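Local coordinates for protein response regulator aspartate phosphatase I (Bacillus subtilis subsp. subtilis, PDB 4I1A) that dephosphorylates the sporulation phosphotransferase Spo0F and activates excision and transfer of the mobile element ICEBs1 by inactivating its repressor ImmR, at residues S260-V272 with Y285-D298. Sequence-based numbering, arbitrary orientation.
Sequences SFLTKTLFTLTYV and YFRKGRFIADKSDD
The chi1 of Leu269 (-168°) swings CG away from the backbone N, and that of Tyr285 (-68°) sets its CG beside its own N and anti to the carbonyl carbon, an arrangement that lays the leucine's CD2 methyl over one face of the phenol ring. This CH-pi contact puts Leu269 CD2 3.6 Å from the centroid of the Tyr285 ring. Leu266 meets the same ring at its edge, CD2 standing 3.6 Å from Tyr285 CD1, while its other methyl, CD1, turns to Ile292 and the CA of Gly289. Leu266 is thus a knob in a hole formed by Tyr285, Lys288, Gly289 and Ile292; a side chain on Gly289 would crowd Leu266 CB, and the CA atoms of Leu266 and Gly289 are 5.4 Å apart. Further along, Leu262 CD2 meets Ile292 CD1 at 3.6 Å, the two side chains crossing nearly at right angles, and Thr263 sets its CG2 against Ala293 CB. Thr270 OG1, pressed against the backbone of Tyr285, bonds back to Leu266 O (2.6 Å), approaching from the face opposite Thr270 N, so this buried hydroxyl is satisfied within its own helix. With the Tyr285 ring cut back to an alanine, Leu269 CD2 and Leu266 CD2 would lose their shared partner, and a gap is likely to open between the helices there. Leu251 of helix 240-257 touches both Leu262 and Leu266, and Phe313 packs on Phe286. The axes of 261-272 and 285-295 approach to 8.7 Å and run nearly antiparallel, at 153°, as in the helix-turn-helix hairpins stacked side by side in a tetratricopeptide repeat domain.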
# COMPACT_ATOMS: atom_id res chain seq x y z
N SER A 260 3.43 -13.25 0.02
CA SER A 260 4.32 -12.26 0.62
C SER A 260 3.60 -11.25 1.53
O SER A 260 4.20 -10.75 2.48
CB SER A 260 5.13 -11.53 -0.46
OG SER A 260 4.29 -10.84 -1.35
N PHE A 261 2.33 -10.97 1.25
CA PHE A 261 1.53 -10.04 2.06
C PHE A 261 1.33 -10.50 3.50
O PHE A 261 0.77 -9.78 4.32
CB PHE A 261 0.15 -9.80 1.42
CG PHE A 261 0.17 -8.84 0.26
CD1 PHE A 261 0.98 -7.71 0.28
CD2 PHE A 261 -0.66 -9.05 -0.84
CE1 PHE A 261 0.98 -6.82 -0.79
CE2 PHE A 261 -0.66 -8.18 -1.91
CZ PHE A 261 0.16 -7.06 -1.89
N LEU A 262 1.78 -11.72 3.79
CA LEU A 262 1.67 -12.27 5.14
C LEU A 262 2.42 -11.39 6.13
O LEU A 262 1.93 -11.08 7.20
CB LEU A 262 2.23 -13.69 5.15
CG LEU A 262 2.22 -14.45 6.47
CD1 LEU A 262 0.86 -14.33 7.12
CD2 LEU A 262 2.55 -15.92 6.22
N THR A 263 3.62 -10.96 5.75
CA THR A 263 4.47 -10.20 6.66
C THR A 263 3.86 -8.83 7.00
O THR A 263 3.83 -8.42 8.16
CB THR A 263 5.89 -10.02 6.08
OG1 THR A 263 6.46 -11.31 5.80
CG2 THR A 263 6.76 -9.29 7.08
N LYS A 264 3.37 -8.15 5.97
CA LYS A 264 2.80 -6.82 6.11
C LYS A 264 1.52 -6.84 6.95
O LYS A 264 1.26 -5.95 7.75
CB LYS A 264 2.54 -6.26 4.70
CG LYS A 264 1.56 -5.10 4.65
CD LYS A 264 1.56 -4.45 3.28
CE LYS A 264 0.83 -3.10 3.34
NZ LYS A 264 0.60 -2.47 2.00
N THR A 265 0.72 -7.88 6.74
CA THR A 265 -0.49 -8.11 7.52
C THR A 265 -0.17 -8.37 9.00
O THR A 265 -0.87 -7.87 9.89
CB THR A 265 -1.26 -9.32 6.94
OG1 THR A 265 -1.52 -9.08 5.55
CG2 THR A 265 -2.57 -9.60 7.67
N LEU A 266 0.86 -9.16 9.29
CA LEU A 266 1.24 -9.42 10.68
C LEU A 266 1.81 -8.15 11.30
O LEU A 266 1.62 -7.88 12.49
CB LEU A 266 2.26 -10.57 10.78
CG LEU A 266 1.66 -11.96 10.64
CD1 LEU A 266 2.73 -12.96 10.21
CD2 LEU A 266 0.97 -12.40 11.95
N PHE A 267 2.51 -7.38 10.49
CA PHE A 267 3.08 -6.15 10.98
C PHE A 267 1.97 -5.20 11.41
O PHE A 267 1.97 -4.69 12.55
CB PHE A 267 3.99 -5.50 9.93
CG PHE A 267 4.48 -4.15 10.33
CD1 PHE A 267 5.63 -4.02 11.10
CD2 PHE A 267 3.78 -2.99 9.99
CE1 PHE A 267 6.09 -2.78 11.51
CE2 PHE A 267 4.22 -1.74 10.40
CZ PHE A 267 5.38 -1.63 11.15
N THR A 268 1.03 -4.97 10.50
CA THR A 268 -0.10 -4.07 10.74
C THR A 268 -0.93 -4.54 11.93
O THR A 268 -1.36 -3.75 12.77
CB THR A 268 -0.98 -3.95 9.47
OG1 THR A 268 -0.14 -3.72 8.34
CG2 THR A 268 -2.01 -2.79 9.59
N LEU A 269 -1.14 -5.85 12.01
CA LEU A 269 -1.86 -6.45 13.12
C LEU A 269 -1.13 -6.17 14.44
O LEU A 269 -1.75 -5.76 15.42
CB LEU A 269 -2.01 -7.96 12.89
CG LEU A 269 -2.95 -8.77 13.78
CD1 LEU A 269 -4.29 -8.07 13.96
CD2 LEU A 269 -3.16 -10.15 13.17
N THR A 270 0.18 -6.39 14.45
CA THR A 270 0.98 -6.15 15.64
C THR A 270 0.84 -4.71 16.10
O THR A 270 0.61 -4.43 17.28
CB THR A 270 2.49 -6.41 15.38
OG1 THR A 270 2.69 -7.74 14.91
CG2 THR A 270 3.31 -6.18 16.64
N TYR A 271 0.99 -3.80 15.15
CA TYR A 271 0.95 -2.38 15.46
C TYR A 271 -0.43 -1.97 16.00
O TYR A 271 -0.52 -1.28 17.02
CB TYR A 271 1.32 -1.56 14.23
CG TYR A 271 1.81 -0.18 14.55
CD1 TYR A 271 1.94 0.25 15.87
CD2 TYR A 271 2.14 0.71 13.54
CE1 TYR A 271 2.38 1.52 16.17
CE2 TYR A 271 2.59 1.97 13.82
CZ TYR A 271 2.71 2.38 15.13
OH TYR A 271 3.15 3.65 15.39
N VAL A 272 -1.48 -2.41 15.32
CA VAL A 272 -2.85 -2.13 15.73
C VAL A 272 -3.12 -2.54 17.19
O VAL A 272 -3.72 -1.80 17.97
CB VAL A 272 -3.88 -2.78 14.77
CG1 VAL A 272 -5.24 -2.95 15.43
CG2 VAL A 272 -3.99 -1.96 13.50
N TYR A 285 2.03 -11.61 17.72
CA TYR A 285 2.08 -11.30 16.30
C TYR A 285 3.42 -10.66 15.93
O TYR A 285 3.88 -10.77 14.80
CB TYR A 285 0.90 -10.39 15.89
CG TYR A 285 -0.44 -11.09 15.97
CD1 TYR A 285 -0.76 -12.12 15.09
CD2 TYR A 285 -1.38 -10.74 16.93
CE1 TYR A 285 -1.98 -12.77 15.16
CE2 TYR A 285 -2.61 -11.38 17.01
CZ TYR A 285 -2.90 -12.40 16.12
OH TYR A 285 -4.12 -13.04 16.19
N PHE A 286 4.03 -9.98 16.90
CA PHE A 286 5.37 -9.42 16.73
C PHE A 286 6.42 -10.50 16.48
O PHE A 286 7.16 -10.41 15.50
CB PHE A 286 5.76 -8.59 17.96
CG PHE A 286 7.21 -8.15 17.96
CD1 PHE A 286 7.61 -7.04 17.23
CD2 PHE A 286 8.16 -8.85 18.70
CE1 PHE A 286 8.95 -6.64 17.22
CE2 PHE A 286 9.50 -8.45 18.70
CZ PHE A 286 9.90 -7.35 17.95
N ARG A 287 6.48 -11.52 17.34
CA ARG A 287 7.48 -12.59 17.19
C ARG A 287 7.25 -13.39 15.93
O ARG A 287 8.20 -13.86 15.30
CB ARG A 287 7.49 -13.55 18.39
CG ARG A 287 7.85 -12.89 19.71
CD ARG A 287 7.63 -13.85 20.86
NE ARG A 287 8.21 -13.38 22.12
CZ ARG A 287 7.56 -13.35 23.28
NH1 ARG A 287 6.29 -13.76 23.34
NH2 ARG A 287 8.16 -12.91 24.38
N LYS A 288 5.99 -13.55 15.57
CA LYS A 288 5.63 -14.36 14.42
C LYS A 288 6.01 -13.62 13.13
O LYS A 288 6.56 -14.20 12.19
CB LYS A 288 4.14 -14.72 14.48
CG LYS A 288 3.60 -15.44 13.26
CD LYS A 288 2.44 -16.38 13.64
CE LYS A 288 1.45 -15.73 14.62
NZ LYS A 288 0.60 -16.77 15.30
N GLY A 289 5.74 -12.32 13.09
CA GLY A 289 6.03 -11.52 11.92
C GLY A 289 7.51 -11.25 11.73
O GLY A 289 8.05 -11.39 10.64
N ARG A 290 8.16 -10.87 12.82
CA ARG A 290 9.60 -10.67 12.85
C ARG A 290 10.35 -11.90 12.37
O ARG A 290 11.41 -11.78 11.75
CB ARG A 290 10.01 -10.33 14.28
CG ARG A 290 11.48 -10.12 14.51
CD ARG A 290 11.86 -10.85 15.76
NE ARG A 290 12.49 -9.99 16.74
CZ ARG A 290 12.61 -10.31 18.03
NH1 ARG A 290 12.14 -11.47 18.46
NH2 ARG A 290 13.20 -9.47 18.87
N PHE A 291 9.79 -13.09 12.62
CA PHE A 291 10.42 -14.33 12.17
C PHE A 291 10.20 -14.56 10.68
O PHE A 291 11.13 -14.88 9.94
CB PHE A 291 9.90 -15.52 12.99
CG PHE A 291 10.20 -16.86 12.37
CD1 PHE A 291 11.51 -17.32 12.25
CD2 PHE A 291 9.17 -17.67 11.91
CE1 PHE A 291 11.78 -18.56 11.68
CE2 PHE A 291 9.44 -18.91 11.34
CZ PHE A 291 10.75 -19.35 11.23
N ILE A 292 8.96 -14.39 10.24
CA ILE A 292 8.63 -14.51 8.84
C ILE A 292 9.40 -13.50 7.99
O ILE A 292 9.84 -13.82 6.89
CB ILE A 292 7.10 -14.44 8.61
CG1 ILE A 292 6.45 -15.66 9.26
CG2 ILE A 292 6.77 -14.38 7.11
CD1 ILE A 292 5.01 -15.91 8.87
N ALA A 293 9.59 -12.30 8.53
CA ALA A 293 10.36 -11.26 7.84
C ALA A 293 11.82 -11.66 7.68
O ALA A 293 12.42 -11.45 6.62
CB ALA A 293 10.26 -9.95 8.59
N ASP A 294 12.40 -12.22 8.73
CA ASP A 294 13.81 -12.59 8.71
C ASP A 294 14.08 -13.75 7.74
O ASP A 294 15.08 -13.74 7.02
CB ASP A 294 14.32 -12.93 10.12
CG ASP A 294 15.14 -11.80 10.73
OD1 ASP A 294 16.34 -11.68 10.40
OD2 ASP A 294 14.59 -11.02 11.56
N LYS A 295 13.21 -14.74 7.73
CA LYS A 295 13.48 -15.95 6.96
C LYS A 295 13.09 -15.82 5.48
O LYS A 295 13.43 -16.66 4.66
CB LYS A 295 12.86 -17.20 7.61
CG LYS A 295 11.45 -17.54 7.18
CD LYS A 295 11.05 -18.90 7.73
CE LYS A 295 9.75 -19.40 7.15
NZ LYS A 295 9.73 -20.90 7.08
N SER A 296 12.38 -14.75 5.17
CA SER A 296 12.06 -14.41 3.79
C SER A 296 13.05 -13.36 3.28
O SER A 296 12.94 -12.88 2.15
CB SER A 296 10.64 -13.87 3.71
OG SER A 296 10.51 -12.66 4.45
N ASP A 297 14.02 -13.01 4.13
CA ASP A 297 14.99 -11.96 3.84
C ASP A 297 14.29 -10.65 3.51
O ASP A 297 14.75 -9.86 2.68
CB ASP A 297 15.95 -12.36 2.72
CG ASP A 297 17.14 -11.43 2.61
OD1 ASP A 297 17.59 -10.93 3.66
OD2 ASP A 297 17.61 -11.18 1.48
N ASP A 298 13.16 -10.42 4.17
CA ASP A 298 12.43 -9.19 4.01
C ASP A 298 13.08 -8.13 4.91
O ASP A 298 12.60 -7.85 6.00
CB ASP A 298 10.97 -9.40 4.38
CG ASP A 298 10.05 -8.40 3.70
OD1 ASP A 298 10.44 -7.21 3.59
OD2 ASP A 298 8.95 -8.82 3.26